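Local coordinates for protein AimR transcriptional regulator (Bacillus phage phi3T, PDB 5ZVV) that activates transcription of the phage aimX locus as a homodimer, until binding of the arbitrium peptide turns it into an inactive monomer and the phage to lysogeny, at residues 30-33 and 34-38; 187-190 and 191-194; 286-290 and 291-295. One frame throughout, in Å; residues are numbered along the deposited sequence.

Contact 1 (30-33 and 34-38); sequences NGFY and KFVNT
One face of the Phe32 ring is covered by Val36 CG1, and the edge of the Phe35 ring faces Phe32 O near the ring plane. The methyl group sits 4.0 Å from the centroid of the Phe32 ring, 28° off its normal, a CH-pi contact made one turn on. Its closest touch is off centre, CG1 of Val36 to CE1 of Phe32 at 3.6 Å. The ring can meet it because Phe32 CG stands beside its own carbonyl carbon (chi1 171°), which sends the ring along the helix toward its C-terminal end.

A third flat group, the amide of Asn37, turns back over the last turn. ND2 of Asn37 gives a hydrogen to Tyr33 O at 2.7 Å, with the acceptor almost in the amide plane, while the backbone N of Asn37 reaches the same Tyr33 O at 2.9 Å from the opposite face of the carbonyl plane. Two donors of one residue thus grip a single oxygen and hold the amide's rotation. One residue on, Thr38 OG1 bonds to Phe35 O at 2.6 Å, joining Thr38 N on one face of that carbonyl.

Phe32 and Tyr33 pack against helices 2-11 and 14-24 near the N-terminus of the chain. The arrangement is a helix C-terminus, here closed by the side chains of Asn37 and Thr38 bonding back to carbonyls of the final turn.

Contact 2 (187-190 and 191-194); sequences ESFK and SRVS
Ser191 turns OG between its backbone N and carbonyl carbon (chi1 62°), and this setting drops the hydroxyl onto Ser188 O, 2.5 Å from Ser191 OG. This is a side chain-to-backbone hydrogen bond of the kind serines often make inside helices, here to the carbonyl three residues earlier, within helix 184-203 of the TPR-like part of the chain. Ser188 O also accepts from Arg192 N at 3.0 Å, in the carbonyl plane, so two bonds satisfy one buried oxygen.

Arg192 takes a different course: CG lies beside the backbone N (chi1 -72°) and the chain runs extended as far as NE. It travels alongside Phe189, both pointing the same way, with Arg192 CD 4.1 Å from Phe189 CD1 and the ring and guanidinium planes 68° apart. The guanidinium is engaged beyond this turn, in salt bridges with Glu84 and Asp87 and a hydrogen bond to Tyr157 OH; Glu84 also receives Ser188 OG. These bonds tie the helix to 77-88 and 145-161, probably compensating the buried charge, while Phe149 and Phe150 meet the Phe189 ring.

Elsewhere on the turn, Lys190 reaches back to Glu187 in a salt bridge, its NZ meeting OE2 of Glu187 at 3.3 Å on the syn side of the carboxylate.

Contact 3 (286-290 and 291-295); sequences YNSDN and IKYLQ
Asn290 and Tyr293 are stacked although one is an amide and the other a ring: their planes lie 29° apart, and Asn290 OD1 stands 4.0 Å above the plane of the Tyr293 ring, displaced toward its rim. The same oxygen caps the helix. OD1 of Asn290 accepts from Lys292 N at 2.7 Å in a bent bond, 131° at the hydrogen, and more weakly from Tyr293 N at 3.4 Å. With CG set beside its carbonyl carbon (chi1 -179°), the amide folds over the first turn, a classic asparagine N-cap.

A second small motif precedes it. Ser288 OG accepts from Asn290 N at 3.0 Å, an ST turn that braces the capping residue, and it meets the edge of the Tyr293 ring in plane, 3.6 Å from CD2 of Tyr293. The apolar side of the contact belongs to Leu294, whose methyls lie against the incoming backbone: CD1 of Leu294 is 3.4 Å from Asp289 O, and CD2 touches Ser288 O. Asp289 O takes a hydrogen bond from NH1 of Arg320; the Leu294 methyl merely packs against it.

Helix 291-304 thus starts beside its neighbours: Leu294 packs on helix 307-318, Ile291 on both 307-318 and 324-338, and Gln295 bonds to Gln322 and to the backbone of Glu326 near the start of 324-338.

In the fold
The three contacts sample the end, the middle and the start of three separate helices in a chain built of helices without strands: contact 1 a C-terminal end, contact 2 a helix interior, contact 3 an N-terminal start. They follow in series and none touches another. Contact 2 lies deepest, its centre about 11 Å from the centre of the chain, against about 34 Å for contact 1 and 21 Å for contact 3. Contacts 1 and 3 stand on opposite sides of that centre, their own centres about 49 Å apart. Contacts 2 and 3 both belong to the TPR-like region, with nearest atoms about 18 Å apart. A glycerol, probably from crystallisation, lies about 4 Å from the Val193 side chain in contact 2.

Contact 1 (30-33 and 34-38)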
ATOM      1  N   ASN A  30      35.699  -4.807 -42.718  1.00 39.08           N
ATOM      2  CA  ASN A  30      36.213  -3.441 -42.717  1.00 41.56           C
ATOM      3  C   ASN A  30      35.158  -2.452 -42.236  1.00 40.29           C
ATOM      4  O   ASN A  30      35.460  -1.553 -41.442  1.00 42.38           O
ATOM      5  CB  ASN A  30      36.717  -3.067 -44.108  1.00 45.19           C
ATOM      6  CG  ASN A  30      38.212  -2.814 -44.133  1.00 46.51           C
ATOM      7  OD1 ASN A  30      39.010  -3.748 -44.215  1.00 52.19           O
ATOM      8  ND2 ASN A  30      38.597  -1.545 -44.058  1.00 46.90           N
ATOM      9  N   GLY A  31      33.917  -2.596 -42.703  1.00 40.03           N
ATOM     10  CA  GLY A  31      32.855  -1.742 -42.202  1.00 44.53           C
ATOM     11  C   GLY A  31      32.584  -1.963 -40.728  1.00 40.11           C
ATOM     12  O   GLY A  31      32.219  -1.029 -40.008  1.00 37.23           O
ATOM     13  N   PHE A  32      32.761  -3.200 -40.260  1.00 37.55           N
ATOM     14  CA  PHE A  32      32.605  -3.494 -38.842  1.00 37.30           C
ATOM     15  C   PHE A  32      33.685  -2.802 -38.021  1.00 35.29           C
ATOM     16  O   PHE A  32      33.388  -2.172 -36.997  1.00 34.78           O
ATOM     17  CB  PHE A  32      32.636  -5.008 -38.632  1.00 37.42           C
ATOM     18  CG  PHE A  32      32.691  -5.424 -37.197  1.00 39.19           C
ATOM     19  CD1 PHE A  32      31.622  -5.190 -36.353  1.00 36.29           C
ATOM     20  CD2 PHE A  32      33.808  -6.069 -36.694  1.00 34.86           C
ATOM     21  CE1 PHE A  32      31.667  -5.577 -35.030  1.00 36.37           C
ATOM     22  CE2 PHE A  32      33.859  -6.462 -35.373  1.00 38.19           C
ATOM     23  CZ  PHE A  32      32.787  -6.215 -34.539  1.00 39.09           C
ATOM     24  N   TYR A  33      34.941  -2.891 -38.469  1.00 37.13           N
ATOM     25  CA  TYR A  33      36.031  -2.207 -37.779  1.00 34.53           C
ATOM     26  C   TYR A  33      35.825  -0.698 -37.787  1.00 36.65           C
ATOM     27  O   TYR A  33      36.099  -0.025 -36.787  1.00 32.83           O
ATOM     28  CB  TYR A  33      37.373  -2.567 -38.420  1.00 32.19           C
ATOM     29  CG  TYR A  33      37.749  -4.029 -38.296  1.00 34.87           C
ATOM     30  CD1 TYR A  33      37.294  -4.799 -37.231  1.00 35.61           C
ATOM     31  CD2 TYR A  33      38.555  -4.642 -39.249  1.00 37.98           C
ATOM     32  CE1 TYR A  33      37.633  -6.134 -37.118  1.00 34.70           C
ATOM     33  CE2 TYR A  33      38.898  -5.976 -39.142  1.00 34.60           C
ATOM     34  CZ  TYR A  33      38.434  -6.717 -38.077  1.00 38.08           C
ATOM     35  OH  TYR A  33      38.775  -8.045 -37.975  1.00 35.31           O
ATOM     36  N   LYS A  34      35.346  -0.147 -38.906  1.00 37.69           N
ATOM     37  CA  LYS A  34      35.020   1.276 -38.935  1.00 41.51           C
ATOM     38  C   LYS A  34      33.945   1.602 -37.908  1.00 39.04           C
ATOM     39  O   LYS A  34      34.035   2.615 -37.206  1.00 37.32           O
ATOM     40  CB  LYS A  34      34.571   1.691 -40.339  1.00 40.95           C
ATOM     41  CG  LYS A  34      34.266   3.188 -40.523  1.00 45.83           C
ATOM     42  CD  LYS A  34      33.871   3.549 -41.955  1.00 50.16           C
ATOM     43  CE  LYS A  34      33.551   5.033 -42.102  1.00 46.08           C
ATOM     44  NZ  LYS A  34      33.164   5.390 -43.500  1.00 37.52           N
ATOM     45  N   PHE A  35      32.922   0.749 -37.803  1.00 35.49           N
ATOM     46  CA  PHE A  35      31.848   1.001 -36.850  1.00 37.45           C
ATOM     47  C   PHE A  35      32.369   1.013 -35.419  1.00 35.62           C
ATOM     48  O   PHE A  35      32.121   1.960 -34.666  1.00 32.77           O
ATOM     49  CB  PHE A  35      30.734  -0.037 -36.998  1.00 39.83           C
ATOM     50  CG  PHE A  35      29.800  -0.081 -35.818  1.00 36.07           C
ATOM     51  CD1 PHE A  35      29.030   1.025 -35.483  1.00 36.46           C
ATOM     52  CD2 PHE A  35      29.701  -1.218 -35.037  1.00 36.99           C
ATOM     53  CE1 PHE A  35      28.178   0.990 -34.390  1.00 34.66           C
ATOM     54  CE2 PHE A  35      28.849  -1.261 -33.946  1.00 33.55           C
ATOM     55  CZ  PHE A  35      28.086  -0.156 -33.623  1.00 37.14           C
ATOM     56  N   VAL A  36      33.093  -0.038 -35.021  1.00 29.32           N
ATOM     57  CA  VAL A  36      33.579  -0.097 -33.649  1.00 30.76           C
ATOM     58  C   VAL A  36      34.641   0.962 -33.384  1.00 34.33           C
ATOM     59  O   VAL A  36      34.840   1.355 -32.228  1.00 29.74           O
ATOM     60  CB  VAL A  36      34.109  -1.506 -33.311  1.00 35.39           C
ATOM     61  CG1 VAL A  36      33.008  -2.545 -33.504  1.00 31.51           C
ATOM     62  CG2 VAL A  36      35.332  -1.843 -34.148  1.00 29.14           C
ATOM     63  N   ASN A  37      35.320   1.454 -34.419  1.00 32.97           N
ATOM     64  CA  ASN A  37      36.320   2.500 -34.245  1.00 35.58           C
ATOM     65  C   ASN A  37      35.746   3.903 -34.382  1.00 35.98           C
ATOM     66  O   ASN A  37      36.514   4.864 -34.498  1.00 36.81           O
ATOM     67  CB  ASN A  37      37.480   2.306 -35.227  1.00 35.15           C
ATOM     68  CG  ASN A  37      38.471   1.256 -34.753  1.00 39.91           C
ATOM     69  OD1 ASN A  37      39.377   1.547 -33.970  1.00 39.60           O
ATOM     70  ND2 ASN A  37      38.300   0.025 -35.223  1.00 33.75           N
ATOM     71  N   THR A  38      34.426   4.041 -34.371  1.00 33.70           N
ATOM     72  CA  THR A  38      33.816   5.361 -34.371  1.00 30.54           C
ATOM     73  C   THR A  38      34.249   6.116 -33.119  1.00 33.16           C
ATOM     74  O   THR A  38      34.211   5.549 -32.018  1.00 34.49           O
ATOM     75  CB  THR A  38      32.293   5.247 -34.414  1.00 33.89           C
ATOM     76  OG1 THR A  38      31.900   4.408 -35.509  1.00 33.93           O
ATOM     77  CG2 THR A  38      31.659   6.621 -34.576  1.00 31.54           C
TER

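Contact 2 (187-190 and 191-194)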
ATOM      1  N   GLU A 187      13.722  -2.303 -24.591  1.00 19.97           N
ATOM      2  CA  GLU A 187      14.019  -3.678 -24.195  1.00 21.97           C
ATOM      3  C   GLU A 187      14.593  -3.734 -22.782  1.00 19.37           C
ATOM      4  O   GLU A 187      14.270  -4.647 -22.007  1.00 20.74           O
ATOM      5  CB  GLU A 187      14.983  -4.315 -25.197  1.00 18.81           C
ATOM      6  CG  GLU A 187      14.420  -4.415 -26.604  1.00 25.22           C
ATOM      7  CD  GLU A 187      13.122  -5.191 -26.649  1.00 25.62           C
ATOM      8  OE1 GLU A 187      13.118  -6.373 -26.241  1.00 30.57           O
ATOM      9  OE2 GLU A 187      12.101  -4.616 -27.078  1.00 29.09           O
ATOM     10  N   SER A 188      15.446  -2.768 -22.430  1.00 18.30           N
ATOM     11  CA  SER A 188      15.979  -2.709 -21.070  1.00 21.07           C
ATOM     12  C   SER A 188      14.856  -2.543 -20.051  1.00 19.84           C
ATOM     13  O   SER A 188      14.780  -3.280 -19.056  1.00 18.42           O
ATOM     14  CB  SER A 188      16.988  -1.562 -20.962  1.00 18.39           C
ATOM     15  OG  SER A 188      17.739  -1.641 -19.762  1.00 24.67           O
ATOM     16  N   PHE A 189      13.960  -1.583 -20.297  1.00 22.60           N
ATOM     17  CA  PHE A 189      12.825  -1.376 -19.403  1.00 20.64           C
ATOM     18  C   PHE A 189      11.949  -2.619 -19.336  1.00 23.07           C
ATOM     19  O   PHE A 189      11.436  -2.971 -18.264  1.00 21.05           O
ATOM     20  CB  PHE A 189      12.013  -0.166 -19.863  1.00 19.16           C
ATOM     21  CG  PHE A 189      12.713   1.150 -19.655  1.00 21.27           C
ATOM     22  CD1 PHE A 189      13.917   1.212 -18.967  1.00 15.79           C
ATOM     23  CD2 PHE A 189      12.160   2.327 -20.136  1.00 23.90           C
ATOM     24  CE1 PHE A 189      14.563   2.419 -18.769  1.00 19.19           C
ATOM     25  CE2 PHE A 189      12.801   3.543 -19.935  1.00 26.81           C
ATOM     26  CZ  PHE A 189      14.003   3.587 -19.253  1.00 20.79           C
ATOM     27  N   LYS A 190      11.771  -3.301 -20.471  1.00 23.03           N
ATOM     28  CA  LYS A 190      11.003  -4.540 -20.483  1.00 23.84           C
ATOM     29  C   LYS A 190      11.611  -5.566 -19.539  1.00 20.89           C
ATOM     30  O   LYS A 190      10.900  -6.199 -18.750  1.00 19.26           O
ATOM     31  CB  LYS A 190      10.918  -5.104 -21.903  1.00 25.13           C
ATOM     32  CG  LYS A 190       9.842  -4.476 -22.783  1.00 28.60           C
ATOM     33  CD  LYS A 190       9.828  -5.133 -24.158  1.00 29.11           C
ATOM     34  CE  LYS A 190       8.817  -4.485 -25.091  1.00 35.41           C
ATOM     35  NZ  LYS A 190       8.929  -5.030 -26.475  1.00 29.53           N
ATOM     36  N   SER A 191      12.931  -5.746 -19.600  1.00 21.89           N
ATOM     37  CA  SER A 191      13.572  -6.696 -18.696  1.00 24.08           C
ATOM     38  C   SER A 191      13.382  -6.287 -17.238  1.00 20.68           C
ATOM     39  O   SER A 191      13.077  -7.133 -16.383  1.00 21.64           O
ATOM     40  CB  SER A 191      15.055  -6.827 -19.041  1.00 19.40           C
ATOM     41  OG  SER A 191      15.728  -5.592 -18.873  1.00 24.37           O
ATOM     42  N   ARG A 192      13.538  -4.991 -16.939  1.00 19.79           N
ATOM     43  CA  ARG A 192      13.307  -4.502 -15.579  1.00 21.41           C
ATOM     44  C   ARG A 192      11.920  -4.888 -15.076  1.00 19.66           C
ATOM     45  O   ARG A 192      11.775  -5.563 -14.044  1.00 20.01           O
ATOM     46  CB  ARG A 192      13.476  -2.982 -15.530  1.00 21.60           C
ATOM     47  CG  ARG A 192      14.897  -2.452 -15.644  1.00 19.83           C
ATOM     48  CD  ARG A 192      14.858  -0.931 -15.578  1.00 18.23           C
ATOM     49  NE  ARG A 192      16.166  -0.295 -15.683  1.00 21.88           N
ATOM     50  CZ  ARG A 192      16.931   0.020 -14.642  1.00 19.47           C
ATOM     51  NH1 ARG A 192      16.530  -0.259 -13.410  1.00 19.25           N
ATOM     52  NH2 ARG A 192      18.102   0.610 -14.835  1.00 18.50           N
ATOM     53  N   VAL A 193      10.881  -4.459 -15.798  1.00 26.86           N
ATOM     54  CA  VAL A 193       9.511  -4.733 -15.376  1.00 23.14           C
ATOM     55  C   VAL A 193       9.258  -6.233 -15.300  1.00 23.47           C
ATOM     56  O   VAL A 193       8.525  -6.704 -14.421  1.00 24.86           O
ATOM     57  CB  VAL A 193       8.519  -4.031 -16.323  1.00 24.14           C
ATOM     58  CG1 VAL A 193       7.083  -4.347 -15.926  1.00 29.21           C
ATOM     59  CG2 VAL A 193       8.764  -2.529 -16.313  1.00 27.41           C
ATOM     60  N   SER A 194       9.871  -7.008 -16.197  1.00 23.70           N
ATOM     61  CA  SER A 194       9.717  -8.458 -16.153  1.00 24.31           C
ATOM     62  C   SER A 194      10.224  -9.020 -14.834  1.00 23.98           C
ATOM     63  O   SER A 194       9.565  -9.860 -14.212  1.00 20.50           O
ATOM     64  CB  SER A 194      10.450  -9.106 -17.328  1.00 21.46           C
ATOM     65  OG  SER A 194       9.636  -9.136 -18.486  1.00 26.01           O
TER

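Contact 3 (286-290 and 291-295)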
ATOM      1  N   TYR A 286      30.412 -20.132   6.221  1.00 27.03           N
ATOM      2  CA  TYR A 286      31.077 -20.088   7.517  1.00 25.66           C
ATOM      3  C   TYR A 286      31.761 -18.755   7.788  1.00 26.90           C
ATOM      4  O   TYR A 286      32.292 -18.558   8.884  1.00 27.90           O
ATOM      5  CB  TYR A 286      32.108 -21.218   7.615  1.00 21.40           C
ATOM      6  CG  TYR A 286      31.513 -22.610   7.583  1.00 24.39           C
ATOM      7  CD1 TYR A 286      31.028 -23.202   8.742  1.00 27.10           C
ATOM      8  CD2 TYR A 286      31.443 -23.337   6.398  1.00 29.80           C
ATOM      9  CE1 TYR A 286      30.486 -24.477   8.724  1.00 28.25           C
ATOM     10  CE2 TYR A 286      30.903 -24.616   6.369  1.00 25.68           C
ATOM     11  CZ  TYR A 286      30.425 -25.181   7.538  1.00 29.06           C
ATOM     12  OH  TYR A 286      29.884 -26.448   7.527  1.00 26.77           O
ATOM     13  N   ASN A 287      31.758 -17.836   6.823  1.00 27.58           N
ATOM     14  CA  ASN A 287      32.490 -16.582   6.952  1.00 27.92           C
ATOM     15  C   ASN A 287      31.557 -15.391   6.822  1.00 24.83           C
ATOM     16  O   ASN A 287      31.794 -14.492   6.011  1.00 29.68           O
ATOM     17  CB  ASN A 287      33.591 -16.510   5.897  1.00 27.76           C
ATOM     18  CG  ASN A 287      34.488 -17.724   5.926  1.00 30.48           C
ATOM     19  OD1 ASN A 287      34.067 -18.822   5.564  1.00 31.66           O
ATOM     20  ND2 ASN A 287      35.726 -17.539   6.367  1.00 23.33           N
ATOM     21  N   SER A 288      30.499 -15.370   7.624  1.00 27.49           N
ATOM     22  CA  SER A 288      29.489 -14.333   7.498  1.00 26.79           C
ATOM     23  C   SER A 288      28.758 -14.194   8.822  1.00 28.70           C
ATOM     24  O   SER A 288      28.554 -15.177   9.540  1.00 25.43           O
ATOM     25  CB  SER A 288      28.501 -14.660   6.370  1.00 24.29           C
ATOM     26  OG  SER A 288      27.513 -13.654   6.232  1.00 25.80           O
ATOM     27  N   ASP A 289      28.384 -12.956   9.147  1.00 23.34           N
ATOM     28  CA  ASP A 289      27.411 -12.702  10.202  1.00 29.10           C
ATOM     29  C   ASP A 289      26.150 -12.060   9.637  1.00 25.02           C
ATOM     30  O   ASP A 289      25.351 -11.495  10.391  1.00 27.64           O
ATOM     31  CB  ASP A 289      28.009 -11.852  11.327  1.00 26.40           C
ATOM     32  CG  ASP A 289      28.525 -10.510  10.853  1.00 29.52           C
ATOM     33  OD1 ASP A 289      28.551 -10.262   9.631  1.00 31.23           O
ATOM     34  OD2 ASP A 289      28.916  -9.696  11.719  1.00 36.14           O
ATOM     35  N   ASN A 290      25.973 -12.127   8.318  1.00 28.25           N
ATOM     36  CA  ASN A 290      24.699 -11.784   7.702  1.00 26.08           C
ATOM     37  C   ASN A 290      23.588 -12.617   8.329  1.00 23.06           C
ATOM     38  O   ASN A 290      23.753 -13.814   8.571  1.00 17.18           O
ATOM     39  CB  ASN A 290      24.771 -12.031   6.193  1.00 24.37           C
ATOM     40  CG  ASN A 290      23.480 -11.685   5.473  1.00 27.98           C
ATOM     41  OD1 ASN A 290      22.481 -12.395   5.584  1.00 26.13           O
ATOM     42  ND2 ASN A 290      23.506 -10.599   4.708  1.00 31.27           N
ATOM     43  N   ILE A 291      22.451 -11.971   8.599  1.00 25.11           N
ATOM     44  CA  ILE A 291      21.352 -12.655   9.279  1.00 24.64           C
ATOM     45  C   ILE A 291      20.912 -13.883   8.492  1.00 23.81           C
ATOM     46  O   ILE A 291      20.728 -14.970   9.056  1.00 22.77           O
ATOM     47  CB  ILE A 291      20.176 -11.689   9.515  1.00 30.51           C
ATOM     48  CG1 ILE A 291      20.553 -10.616  10.539  1.00 27.45           C
ATOM     49  CG2 ILE A 291      18.937 -12.456   9.977  1.00 25.89           C
ATOM     50  CD1 ILE A 291      19.469  -9.580  10.759  1.00 25.91           C
ATOM     51  N   LYS A 292      20.744 -13.737   7.177  1.00 22.41           N
ATOM     52  CA  LYS A 292      20.206 -14.850   6.400  1.00 27.53           C
ATOM     53  C   LYS A 292      21.182 -16.018   6.346  1.00 24.07           C
ATOM     54  O   LYS A 292      20.781 -17.176   6.511  1.00 26.01           O
ATOM     55  CB  LYS A 292      19.840 -14.397   4.986  1.00 31.08           C
ATOM     56  CG  LYS A 292      19.182 -15.503   4.169  1.00 37.72           C
ATOM     57  CD  LYS A 292      18.815 -15.058   2.763  1.00 45.03           C
ATOM     58  CE  LYS A 292      18.146 -16.195   1.998  1.00 44.46           C
ATOM     59  NZ  LYS A 292      17.863 -15.837   0.582  1.00 59.88           N
ATOM     60  N   TYR A 293      22.467 -15.740   6.118  1.00 20.50           N
ATOM     61  CA  TYR A 293      23.433 -16.827   5.996  1.00 20.69           C
ATOM     62  C   TYR A 293      23.702 -17.481   7.344  1.00 19.49           C
ATOM     63  O   TYR A 293      23.963 -18.689   7.405  1.00 21.20           O
ATOM     64  CB  TYR A 293      24.723 -16.309   5.360  1.00 18.92           C
ATOM     65  CG  TYR A 293      24.478 -15.636   4.029  1.00 20.42           C
ATOM     66  CD1 TYR A 293      23.480 -16.095   3.178  1.00 22.16           C
ATOM     67  CD2 TYR A 293      25.216 -14.529   3.639  1.00 17.63           C
ATOM     68  CE1 TYR A 293      23.236 -15.482   1.971  1.00 20.63           C
ATOM     69  CE2 TYR A 293      24.980 -13.907   2.433  1.00 21.28           C
ATOM     70  CZ  TYR A 293      23.988 -14.388   1.601  1.00 23.49           C
ATOM     71  OH  TYR A 293      23.745 -13.772   0.397  1.00 22.84           O
ATOM     72  N   LEU A 294      23.634 -16.704   8.429  1.00 18.25           N
ATOM     73  CA  LEU A 294      23.656 -17.292   9.765  1.00 18.25           C
ATOM     74  C   LEU A 294      22.462 -18.212   9.976  1.00 20.14           C
ATOM     75  O   LEU A 294      22.605 -19.307  10.535  1.00 18.50           O
ATOM     76  CB  LEU A 294      23.673 -16.189  10.824  1.00 22.66           C
ATOM     77  CG  LEU A 294      25.008 -15.490  11.069  1.00 23.54           C
ATOM     78  CD1 LEU A 294      24.850 -14.393  12.118  1.00 29.95           C
ATOM     79  CD2 LEU A 294      26.057 -16.506  11.494  1.00 23.62           C
ATOM     80  N   GLN A 295      21.273 -17.781   9.535  1.00 22.91           N
ATOM     81  CA  GLN A 295      20.087 -18.627   9.630  1.00 22.25           C
ATOM     82  C   GLN A 295      20.270 -19.925   8.859  1.00 21.99           C
ATOM     83  O   GLN A 295      19.907 -21.001   9.346  1.00 18.35           O
ATOM     84  CB  GLN A 295      18.860 -17.886   9.104  1.00 21.95           C
ATOM     85  CG  GLN A 295      18.292 -16.831  10.028  1.00 24.37           C
ATOM     86  CD  GLN A 295      16.946 -16.337   9.547  1.00 23.11           C
ATOM     87  OE1 GLN A 295      16.486 -16.716   8.468  1.00 22.08           O
ATOM     88  NE2 GLN A 295      16.301 -15.494  10.346  1.00 19.83           N
TER